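Local coordinates for catechol 1,2-dioxygenase (Burkholderia ambifaria, PDB 5VXT), which probably cleaves the ring of catechol between its two hydroxylated carbons, using molecular oxygen and a bound iron(III) ion, to give cis,cis-muconate, at residues Thr118-Leu123 against Lys250-Phe255; Glu168-Asn173 against His240-Ser245; Asn234-Val239 against Pro261-Asp266. All coordinates share one frame; numbering follows the deposited sequence. Where two conformers were deposited one is given.

Interaction 1: Thr118-Leu123 against Lys250-Phe255. With CAQ (catechol), chain K.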
loop_
_atom_site.group_PDB
_atom_site.type_symbol
_atom_site.label_atom_id
_atom_site.label_comp_id
_atom_site.label_asym_id
_atom_site.label_seq_id
_atom_site.Cartn_x
_atom_site.Cartn_y
_atom_site.Cartn_z
ATOM N N THR B 118 24.352 3.004 -6.216
ATOM C CA THR B 118 23.073 2.783 -6.893
ATOM C C THR B 118 22.190 1.962 -5.956
ATOM O O THR B 118 22.520 1.755 -4.786
ATOM C CB THR B 118 23.250 2.180 -8.300
ATOM O OG1 THR B 118 21.988 2.233 -9.001
ATOM C CG2 THR B 118 23.748 0.753 -8.253
ATOM N N ILE B 119 21.023 1.533 -6.441
ATOM C CA ILE B 119 20.016 1.083 -5.494
ATOM C C ILE B 119 20.421 -0.233 -4.840
ATOM O O ILE B 119 21.203 -1.027 -5.385
ATOM C CB ILE B 119 18.639 0.975 -6.173
ATOM C CG1 ILE B 119 18.599 -0.229 -7.116
ATOM C CG2 ILE B 119 18.329 2.290 -6.877
ATOM C CD1 ILE B 119 17.264 -0.430 -7.773
ATOM N N GLU B 120 19.900 -0.445 -3.632
ATOM C CA GLU B 120 20.131 -1.685 -2.908
ATOM C C GLU B 120 19.273 -2.811 -3.460
ATOM O O GLU B 120 19.715 -3.963 -3.529
ATOM C CB GLU B 120 19.847 -1.471 -1.417
ATOM C CG GLU B 120 20.007 -2.703 -0.543
ATOM C CD GLU B 120 19.670 -2.415 0.922
ATOM O OE1 GLU B 120 19.853 -1.261 1.363
ATOM O OE2 GLU B 120 19.212 -3.335 1.632
ATOM N N GLY B 121 18.044 -2.503 -3.864
ATOM C CA GLY B 121 17.111 -3.539 -4.210
ATOM C C GLY B 121 16.572 -4.176 -2.946
ATOM O O GLY B 121 17.020 -3.872 -1.832
ATOM N N PRO B 122 15.576 -5.050 -3.090
ATOM C CA PRO B 122 14.915 -5.650 -1.915
ATOM C C PRO B 122 15.437 -7.020 -1.492
ATOM O O PRO B 122 14.798 -7.650 -0.642
ATOM C CB PRO B 122 13.465 -5.767 -2.402
ATOM C CG PRO B 122 13.610 -6.067 -3.858
ATOM C CD PRO B 122 14.827 -5.306 -4.334
ATOM N N LEU B 123 16.570 -7.491 -2.025
ATOM C CA LEU B 123 16.939 -8.897 -1.886
ATOM C C LEU B 123 18.232 -9.109 -1.103
ATOM O O LEU B 123 18.875 -10.153 -1.252
ATOM C CB LEU B 123 17.041 -9.544 -3.267
ATOM C CG LEU B 123 15.782 -9.314 -4.112
ATOM C CD1 LEU B 123 15.925 -9.951 -5.478
ATOM C CD2 LEU B 123 14.546 -9.841 -3.389
ATOM N N LYS B 250 29.064 4.078 4.382
ATOM C CA LYS B 250 28.707 2.765 3.857
ATOM C C LYS B 250 28.307 2.890 2.391
ATOM O O LYS B 250 27.397 3.651 2.046
ATOM C CB LYS B 250 27.579 2.129 4.674
ATOM C CG LYS B 250 27.161 0.761 4.141
ATOM C CD LYS B 250 26.247 0.008 5.089
ATOM C CE LYS B 250 25.624 -1.204 4.391
ATOM N NZ LYS B 250 24.696 -2.000 5.259
ATOM N N LEU B 251 28.981 2.145 1.527
ATOM C CA LEU B 251 28.731 2.208 0.094
ATOM C C LEU B 251 27.726 1.134 -0.299
ATOM O O LEU B 251 27.922 -0.050 -0.005
ATOM C CB LEU B 251 30.029 2.035 -0.705
ATOM C CG LEU B 251 29.842 1.952 -2.230
ATOM C CD1 LEU B 251 29.236 3.228 -2.826
ATOM C CD2 LEU B 251 31.210 1.631 -2.880
ATOM N N THR B 252 26.643 1.556 -0.946
ATOM C CA THR B 252 25.697 0.650 -1.573
ATOM C C THR B 252 25.814 0.863 -3.070
ATOM O O THR B 252 25.662 1.992 -3.543
ATOM C CB THR B 252 24.259 0.927 -1.130
ATOM O OG1 THR B 252 24.163 0.825 0.300
ATOM C CG2 THR B 252 23.307 -0.061 -1.805
ATOM N N THR B 253 26.095 -0.200 -3.810
ATOM C CA THR B 253 26.311 -0.039 -5.241
ATOM C C THR B 253 26.097 -1.379 -5.928
ATOM O O THR B 253 25.672 -2.359 -5.305
ATOM C CB THR B 253 27.708 0.527 -5.521
ATOM O OG1 THR B 253 27.794 0.899 -6.897
ATOM C CG2 THR B 253 28.766 -0.511 -5.211
ATOM N N GLN B 254 26.384 -1.402 -7.230
ATOM C CA GLN B 254 26.186 -2.562 -8.091
ATOM C C GLN B 254 27.105 -2.405 -9.290
ATOM O O GLN B 254 27.639 -1.326 -9.537
ATOM C CB GLN B 254 24.741 -2.684 -8.608
ATOM C CG GLN B 254 23.609 -2.785 -7.598
ATOM C CD GLN B 254 22.265 -2.892 -8.309
ATOM O OE1 GLN B 254 22.181 -3.451 -9.404
ATOM N NE2 GLN B 254 21.219 -2.340 -7.708
ATOM N N PHE B 255 27.245 -3.477 -10.063
ATOM C CA PHE B 255 27.676 -3.301 -11.439
ATOM C C PHE B 255 26.853 -4.232 -12.320
ATOM O O PHE B 255 26.315 -5.244 -11.859
ATOM C CB PHE B 255 29.207 -3.469 -11.662
ATOM C CG PHE B 255 29.768 -4.830 -11.354
ATOM C CD1 PHE B 255 29.393 -5.951 -12.078
ATOM C CD2 PHE B 255 30.754 -4.964 -10.388
ATOM C CE1 PHE B 255 29.944 -7.184 -11.805
ATOM C CE2 PHE B 255 31.316 -6.190 -10.117
ATOM C CZ PHE B 255 30.910 -7.306 -10.825
HETATM C C1 CAQ K . 14.280 -5.793 -7.800
HETATM C C2 CAQ K . 15.071 -6.937 -7.709
HETATM C C3 CAQ K . 16.452 -6.810 -7.715
HETATM O O3 CAQ K . 17.268 -7.892 -7.625
HETATM C C4 CAQ K . 17.051 -5.467 -7.820
HETATM O O4 CAQ K . 18.401 -5.344 -7.832
HETATM C C5 CAQ K . 16.225 -4.355 -7.906
HETATM C C6 CAQ K . 14.844 -4.523 -7.898
HETATM O O HOH W 1 23.029 -2.847 -4.356
HETATM O O HOH W 2 21.542 0.917 1.336
#
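The amide of Gln254, in one of its two conformers, meets Ile119 at its edge and Thr118 over a face; the second flat group, the catechol ring, has Pro122 CD over one face, 3.5 Å from catechol C1. Gln254 NE2 donates to Ile119 O at 2.7 Å, nearly straight at 168°; the acceptor lies in the amide plane, whereas the donor stands above the carbonyl plane. Thr118 CG2 sits over the amide, displaced toward Gln254 CG, which it touches at 3.6 Å. With Thr118 OG1 turned opposite the backbone N (chi1 -169°) and bonded to Ala270 O, the methyl is the branch left to cross Gln254. The other amide atom, Gln254 OE1, is bonded to Arg235 NH1. In the intradiol dioxygenase fold, strand 251-256 is an outermost strand of a mixed sheet, and the irregular 118-123 chain runs past it, with Thr118 N bonded to Thr252 O at 3.1 Å. Two waters bridge the segments: one donates to both Ile119 O and Thr253 O, the other joins Glu120 OE1 to Thr252 OG1, while Glu120 OE1 is also salt-bridged to Arg320. Beyond this seam the loop lines the catechol pocket, where Leu123 CD1 approaches catechol O3 to 3.3 Å.

Interaction 2: Glu168-Asn173 against His240-Ser245. With FE (Fe (III) ion), chain J; CAQ (catechol), chain K.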
loop_
_atom_site.group_PDB
_atom_site.type_symbol
_atom_site.label_atom_id
_atom_site.label_comp_id
_atom_site.label_asym_id
_atom_site.label_seq_id
_atom_site.Cartn_x
_atom_site.Cartn_y
_atom_site.Cartn_z
ATOM N N GLU B 168 30.395 -7.070 1.026
ATOM C CA GLU B 168 29.342 -8.056 0.867
ATOM C C GLU B 168 28.855 -8.052 -0.573
ATOM O O GLU B 168 28.842 -7.012 -1.236
ATOM C CB GLU B 168 28.166 -7.773 1.805
ATOM C CG GLU B 168 28.572 -7.772 3.253
ATOM C CD GLU B 168 27.423 -7.444 4.152
ATOM O OE1 GLU B 168 26.584 -8.338 4.374
ATOM O OE2 GLU B 168 27.361 -6.291 4.621
ATOM N N CYS B 169 28.424 -9.221 -1.030
ATOM C CA CYS B 169 28.101 -9.448 -2.432
ATOM C C CYS B 169 26.880 -10.355 -2.514
ATOM O O CYS B 169 26.804 -11.352 -1.794
ATOM C CB CYS B 169 29.321 -10.073 -3.140
ATOM S SG CYS B 169 29.036 -10.739 -4.763
ATOM N N TRP B 170 25.912 -10.005 -3.364
ATOM C CA TRP B 170 24.840 -10.948 -3.644
ATOM C C TRP B 170 24.374 -10.775 -5.081
ATOM O O TRP B 170 24.377 -9.661 -5.613
ATOM C CB TRP B 170 23.663 -10.805 -2.654
ATOM C CG TRP B 170 22.906 -9.484 -2.590
ATOM C CD1 TRP B 170 21.631 -9.257 -3.036
ATOM C CD2 TRP B 170 23.340 -8.250 -1.985
ATOM N NE1 TRP B 170 21.256 -7.961 -2.770
ATOM C CE2 TRP B 170 22.282 -7.321 -2.130
ATOM C CE3 TRP B 170 24.519 -7.837 -1.351
ATOM C CZ2 TRP B 170 22.374 -6.002 -1.680
ATOM C CZ3 TRP B 170 24.605 -6.523 -0.899
ATOM C CH2 TRP B 170 23.535 -5.624 -1.064
ATOM N N HIS B 171 23.987 -11.887 -5.704
ATOM C CA HIS B 171 23.463 -11.861 -7.064
ATOM C C HIS B 171 22.640 -13.123 -7.310
ATOM O O HIS B 171 22.537 -14.001 -6.450
ATOM C CB HIS B 171 24.593 -11.707 -8.083
ATOM C CG HIS B 171 25.520 -12.879 -8.144
ATOM N ND1 HIS B 171 25.227 -14.024 -8.852
ATOM C CD2 HIS B 171 26.744 -13.076 -7.600
ATOM C CE1 HIS B 171 26.231 -14.877 -8.742
ATOM N NE2 HIS B 171 27.162 -14.327 -7.984
ATOM N N ALA B 172 22.059 -13.208 -8.508
ATOM C CA ALA B 172 21.130 -14.266 -8.883
ATOM C C ALA B 172 21.845 -15.443 -9.550
ATOM O O ALA B 172 23.010 -15.362 -9.940
ATOM C CB ALA B 172 20.066 -13.723 -9.833
ATOM N N ASN B 173 21.108 -16.546 -9.693
ATOM C CA ASN B 173 21.573 -17.731 -10.396
ATOM C C ASN B 173 21.207 -17.614 -11.874
ATOM O O ASN B 173 20.723 -16.575 -12.332
ATOM C CB ASN B 173 20.999 -18.996 -9.755
ATOM C CG ASN B 173 19.492 -19.142 -9.955
ATOM O OD1 ASN B 173 18.835 -18.298 -10.565
ATOM N ND2 ASN B 173 18.942 -20.231 -9.435
ATOM N N HIS B 240 25.284 -7.075 -6.704
ATOM C CA HIS B 240 25.142 -6.064 -5.658
ATOM C C HIS B 240 26.347 -6.046 -4.729
ATOM O O HIS B 240 26.947 -7.087 -4.456
ATOM C CB HIS B 240 23.910 -6.342 -4.805
ATOM C CG HIS B 240 22.613 -6.223 -5.536
ATOM N ND1 HIS B 240 21.890 -5.050 -5.569
ATOM C CD2 HIS B 240 21.896 -7.130 -6.242
ATOM C CE1 HIS B 240 20.784 -5.239 -6.266
ATOM N NE2 HIS B 240 20.762 -6.491 -6.685
ATOM N N PHE B 241 26.663 -4.864 -4.194
ATOM C CA PHE B 241 27.659 -4.773 -3.136
ATOM C C PHE B 241 27.258 -3.797 -2.034
ATOM O O PHE B 241 26.700 -2.728 -2.296
ATOM C CB PHE B 241 29.028 -4.349 -3.681
ATOM C CG PHE B 241 29.564 -5.257 -4.752
ATOM C CD1 PHE B 241 30.386 -6.331 -4.425
ATOM C CD2 PHE B 241 29.252 -5.036 -6.084
ATOM C CE1 PHE B 241 30.889 -7.170 -5.412
ATOM C CE2 PHE B 241 29.748 -5.875 -7.073
ATOM C CZ PHE B 241 30.564 -6.941 -6.732
ATOM N N PHE B 242 27.574 -4.188 -0.798
ATOM C CA PHE B 242 27.789 -3.291 0.325
ATOM C C PHE B 242 29.280 -3.231 0.600
ATOM O O PHE B 242 29.945 -4.270 0.581
ATOM C CB PHE B 242 27.126 -3.804 1.608
ATOM C CG PHE B 242 25.658 -3.573 1.678
ATOM C CD1 PHE B 242 25.087 -2.480 1.059
ATOM C CD2 PHE B 242 24.857 -4.440 2.396
ATOM C CE1 PHE B 242 23.715 -2.259 1.140
ATOM C CE2 PHE B 242 23.472 -4.224 2.482
ATOM C CZ PHE B 242 22.920 -3.135 1.847
ATOM N N VAL B 243 29.802 -2.044 0.908
ATOM C CA VAL B 243 31.160 -1.933 1.456
ATOM C C VAL B 243 31.107 -1.122 2.742
ATOM O O VAL B 243 30.704 0.049 2.732
ATOM C CB VAL B 243 32.156 -1.307 0.469
ATOM C CG1 VAL B 243 33.573 -1.360 1.055
ATOM C CG2 VAL B 243 32.136 -2.057 -0.857
ATOM N N THR B 244 31.538 -1.733 3.842
ATOM C CA THR B 244 31.468 -1.121 5.160
ATOM C C THR B 244 32.850 -1.111 5.789
ATOM O O THR B 244 33.579 -2.103 5.699
ATOM C CB THR B 244 30.506 -1.886 6.061
ATOM O OG1 THR B 244 29.240 -1.990 5.407
ATOM C CG2 THR B 244 30.335 -1.178 7.404
ATOM N N SER B 245 33.205 0.006 6.427
ATOM C CA SER B 245 34.492 0.148 7.102
ATOM C C SER B 245 34.485 1.422 7.933
ATOM O O SER B 245 33.946 2.444 7.499
ATOM C CB SER B 245 35.650 0.200 6.098
ATOM O OG SER B 245 35.591 1.393 5.339
HETATM FE FE FE J . 19.509 -7.644 -7.819
HETATM C C1 CAQ K . 14.280 -5.793 -7.800
HETATM C C2 CAQ K . 15.071 -6.937 -7.709
HETATM C C3 CAQ K . 16.452 -6.810 -7.715
HETATM O O3 CAQ K . 17.268 -7.892 -7.625
HETATM C C4 CAQ K . 17.051 -5.467 -7.820
HETATM O O4 CAQ K . 18.401 -5.344 -7.832
HETATM C C5 CAQ K . 16.225 -4.355 -7.906
HETATM C C6 CAQ K . 14.844 -4.523 -7.898
HETATM O O HOH W 3 29.434 -4.327 3.990
#
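An iron ligand stacked on an indole marks this contact: the imidazole of His240 and the five-membered ring of Trp170 form an offset stack, with centroids 4.4 Å apart and planes within 7° of parallel. The pair sits on adjacent antiparallel strands, 166-170 and 238-244, in the mixed sheet of the intradiol dioxygenase fold. Trp170 and His240 are directly paired across the strands (a hydrogen-bonded pair), and both side chains leave the same sheet face, where Phe242 joins them in an aromatic cluster. The indole owes its position to chi1 of 61°, which tucks CG between the backbone N and carbonyl carbon and brings the ring system across toward the neighbouring strand, over His240. There His240 CB lies over the six-membered ring in a CH-pi contact, 3.4 Å from its centroid, while the indole turns an edge to Phe242, placing Trp170 CH2 over the centre of the Phe242 ring face, with the planes at 58°. Glu168 OE2 approaches the edge of the Phe242 ring and accepts from a water to which Thr244 OG1 donates; the other carboxylate oxygen, OE1, is bonded to Tyr124.

Cys169 and Phe241 occupy the opposite sheet face as a non-hydrogen-bonded pair, their sulfur-aromatic approach oblique. Backbone bonds fix the register, including His240 N to Trp170 O at 2.9 Å. Thus positioned, and with one imidazole face against the indole, His240 presents NE2 to the iron, which His238 and Tyr178 also bind. The His240 NE2 to iron bond is 2.0 Å.

Interaction 3: Asn234-Val239 against Pro261-Asp266. With FE (Fe (III) ion), chain J; CAQ (catechol), chain K; EDO (1,2-ethanediol), chain M.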
loop_
_atom_site.group_PDB
_atom_site.type_symbol
_atom_site.label_atom_id
_atom_site.label_comp_id
_atom_site.label_asym_id
_atom_site.label_seq_id
_atom_site.Cartn_x
_atom_site.Cartn_y
_atom_site.Cartn_z
ATOM N N ASN B 234 11.846 -6.354 -16.082
ATOM C CA ASN B 234 13.124 -7.053 -16.107
ATOM C C ASN B 234 14.275 -6.120 -15.745
ATOM O O ASN B 234 14.219 -4.911 -15.996
ATOM C CB ASN B 234 13.375 -7.659 -17.486
ATOM C CG ASN B 234 12.284 -8.609 -17.907
ATOM O OD1 ASN B 234 11.742 -8.499 -19.008
ATOM N ND2 ASN B 234 11.950 -9.551 -17.037
ATOM N N ARG B 235 15.334 -6.703 -15.157
ATOM C CA ARG B 235 16.613 -6.056 -14.906
ATOM C C ARG B 235 17.705 -6.745 -15.721
ATOM O O ARG B 235 17.616 -7.947 -15.991
ATOM C CB ARG B 235 17.020 -6.092 -13.418
ATOM C CG ARG B 235 16.066 -5.425 -12.444
ATOM C CD ARG B 235 16.833 -4.800 -11.285
ATOM N NE ARG B 235 17.802 -3.845 -11.799
ATOM C CZ ARG B 235 18.978 -3.592 -11.240
ATOM N NH1 ARG B 235 19.341 -4.222 -10.129
ATOM N NH2 ARG B 235 19.794 -2.714 -11.807
ATOM N N PRO B 236 18.735 -6.017 -16.133
ATOM C CA PRO B 236 19.915 -6.674 -16.703
ATOM C C PRO B 236 20.675 -7.441 -15.630
ATOM O O PRO B 236 20.504 -7.220 -14.428
ATOM C CB PRO B 236 20.742 -5.505 -17.245
ATOM C CG PRO B 236 20.339 -4.343 -16.345
ATOM C CD PRO B 236 18.875 -4.550 -16.108
ATOM N N ALA B 237 21.530 -8.364 -16.082
ATOM C CA ALA B 237 22.343 -9.132 -15.145
ATOM C C ALA B 237 23.258 -8.200 -14.358
ATOM O O ALA B 237 23.853 -7.273 -14.913
ATOM C CB ALA B 237 23.170 -10.184 -15.894
ATOM N N HIS B 238 23.376 -8.447 -13.057
ATOM C CA HIS B 238 24.065 -7.502 -12.192
ATOM C C HIS B 238 24.506 -8.210 -10.921
ATOM O O HIS B 238 24.074 -9.326 -10.622
ATOM C CB HIS B 238 23.171 -6.312 -11.843
ATOM C CG HIS B 238 21.951 -6.701 -11.077
ATOM N ND1 HIS B 238 20.818 -7.190 -11.690
ATOM C CD2 HIS B 238 21.693 -6.704 -9.749
ATOM C CE1 HIS B 238 19.909 -7.465 -10.773
ATOM N NE2 HIS B 238 20.415 -7.178 -9.588
ATOM N N VAL B 239 25.375 -7.530 -10.173
ATOM C CA VAL B 239 25.873 -7.997 -8.883
ATOM C C VAL B 239 25.808 -6.828 -7.908
ATOM O O VAL B 239 26.233 -5.720 -8.246
ATOM C CB VAL B 239 27.316 -8.536 -8.989
ATOM C CG1 VAL B 239 27.817 -8.977 -7.636
ATOM C CG2 VAL B 239 27.373 -9.683 -9.972
ATOM N N PRO B 261 21.605 -6.708 -23.045
ATOM C CA PRO B 261 20.774 -5.798 -23.852
ATOM C C PRO B 261 19.807 -4.958 -23.029
ATOM O O PRO B 261 19.257 -3.985 -23.556
ATOM C CB PRO B 261 20.030 -6.745 -24.800
ATOM C CG PRO B 261 20.022 -8.056 -24.099
ATOM C CD PRO B 261 21.295 -8.123 -23.302
ATOM N N LEU B 262 19.601 -5.280 -21.759
ATOM C CA LEU B 262 18.715 -4.512 -20.899
ATOM C C LEU B 262 19.451 -3.464 -20.077
ATOM O O LEU B 262 18.831 -2.824 -19.222
ATOM C CB LEU B 262 17.945 -5.447 -19.968
ATOM C CG LEU B 262 16.845 -6.299 -20.594
ATOM C CD1 LEU B 262 16.236 -7.202 -19.536
ATOM C CD2 LEU B 262 15.777 -5.415 -21.230
ATOM N N ILE B 263 20.754 -3.269 -20.317
ATOM C CA ILE B 263 21.528 -2.370 -19.467
ATOM C C ILE B 263 20.949 -0.963 -19.481
ATOM O O ILE B 263 20.843 -0.315 -18.436
ATOM C CB ILE B 263 23.013 -2.382 -19.877
ATOM C CG1 ILE B 263 23.727 -3.538 -19.187
ATOM C CG2 ILE B 263 23.700 -1.080 -19.492
ATOM C CD1 ILE B 263 25.199 -3.559 -19.459
ATOM N N TRP B 264 20.538 -0.472 -20.647
ATOM C CA TRP B 264 19.920 0.844 -20.713
ATOM C C TRP B 264 18.397 0.765 -20.803
ATOM O O TRP B 264 17.762 1.679 -21.339
ATOM C CB TRP B 264 20.512 1.654 -21.865
ATOM C CG TRP B 264 21.977 1.972 -21.629
ATOM C CD1 TRP B 264 23.040 1.577 -22.397
ATOM C CD2 TRP B 264 22.528 2.717 -20.534
ATOM N NE1 TRP B 264 24.213 2.044 -21.851
ATOM C CE2 TRP B 264 23.927 2.748 -20.710
ATOM C CE3 TRP B 264 21.975 3.368 -19.427
ATOM C CZ2 TRP B 264 24.779 3.409 -19.819
ATOM C CZ3 TRP B 264 22.822 4.021 -18.542
ATOM C CH2 TRP B 264 24.207 4.034 -18.742
ATOM N N ASP B 265 17.804 -0.298 -20.260
ATOM C CA ASP B 265 16.345 -0.402 -20.144
ATOM C C ASP B 265 15.995 -1.208 -18.890
ATOM O O ASP B 265 15.216 -2.162 -18.926
ATOM C CB ASP B 265 15.743 -1.023 -21.406
ATOM C CG ASP B 265 14.233 -0.797 -21.512
ATOM O OD1 ASP B 265 13.602 -1.400 -22.397
ATOM O OD2 ASP B 265 13.675 -0.009 -20.718
ATOM N N ASP B 266 16.595 -0.825 -17.762
ATOM C CA ASP B 266 16.372 -1.460 -16.473
ATOM C C ASP B 266 15.036 -0.984 -15.918
ATOM O O ASP B 266 14.777 0.222 -15.884
ATOM C CB ASP B 266 17.518 -1.068 -15.534
ATOM C CG ASP B 266 17.405 -1.650 -14.134
ATOM O OD1 ASP B 266 18.263 -1.269 -13.308
ATOM O OD2 ASP B 266 16.531 -2.481 -13.837
HETATM FE FE FE J . 19.509 -7.644 -7.819
HETATM C C1 CAQ K . 14.280 -5.793 -7.800
HETATM C C2 CAQ K . 15.071 -6.937 -7.709
HETATM C C3 CAQ K . 16.452 -6.810 -7.715
HETATM O O3 CAQ K . 17.268 -7.892 -7.625
HETATM C C4 CAQ K . 17.051 -5.467 -7.820
HETATM O O4 CAQ K . 18.401 -5.344 -7.832
HETATM C C5 CAQ K . 16.225 -4.355 -7.906
HETATM C C6 CAQ K . 14.844 -4.523 -7.898
HETATM C C1 EDO M . 18.389 2.849 -17.692
HETATM O O1 EDO M . 18.545 1.545 -17.130
HETATM C C2 EDO M . 18.307 3.836 -16.538
HETATM O O2 EDO M . 19.225 3.404 -15.528
#
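Arg235, gripped side-on by Asp266, reaches catechol with its remaining nitrogen: NH1 donates to catechol O4 at 2.7 Å, though with a bent angle of 131°. The site belongs to the intradiol dioxygenase fold, where the chain entering strand 238-244 supplies both this arginine and the iron ligand His238. Arg235 NH1 also lies above the centre of the His238 imidazole, 3.2 Å from the ring plane, while His238 NE2 binds iron at 2.0 Å.

In the next shell, Arg235 NE donates to Asp266 OD2 at 2.8 Å, on the syn side, and NH2 to OD1 at 2.6 Å from above the carboxylate plane. The guanidinium and carboxylate planes are 19° apart, and this two-point salt bridge limits rotation of the guanidinium and holds NH1 aimed at catechol O4. Bends at chi2 and chi3 bring the arginine end back to Asp266 although its CB bond leads away. The carboxylate has further donors in Ala268 N and Ala270 N. His238 is oriented by its own bond: ND1 donates in the ring plane to Pro236 O, at 169°.

Farther out, a type I turn from Leu262 to Asp265 carries the chain to Asp266. Pro236 rests against it, its CB 3.9 Å from Leu262 CB, with Ile263 CG1 alongside. A 1,2-ethanediol, probably from crystallisation, takes a bond from Asp266 N. Leu262 CD1 touches Asn234 CB at 3.5 Å.

In the fold
Along the chain the segments run 118-123, 168-173, 234-239, 240-245, 250-255 and 261-266. Interaction 3 therefore alternates with both others, whereas interaction 2 lies within the span of interaction 1. Strand 238-244 is the common element: it pairs with 166-170 on one flank and 251-256 on the other, and its start enters interaction 3. The centres of interactions 1 and 2 lie about 8 Å apart. Those of interactions 1 and 3 are separated by about 14 Å, and those of interactions 2 and 3 by about 17 Å. All three reach catechol; interactions 2 and 3 each supply one histidine to iron, and Tyr178 is the third protein ligand. The catechol pocket thus draws on this sheet, the loops beside it and helix 85-91.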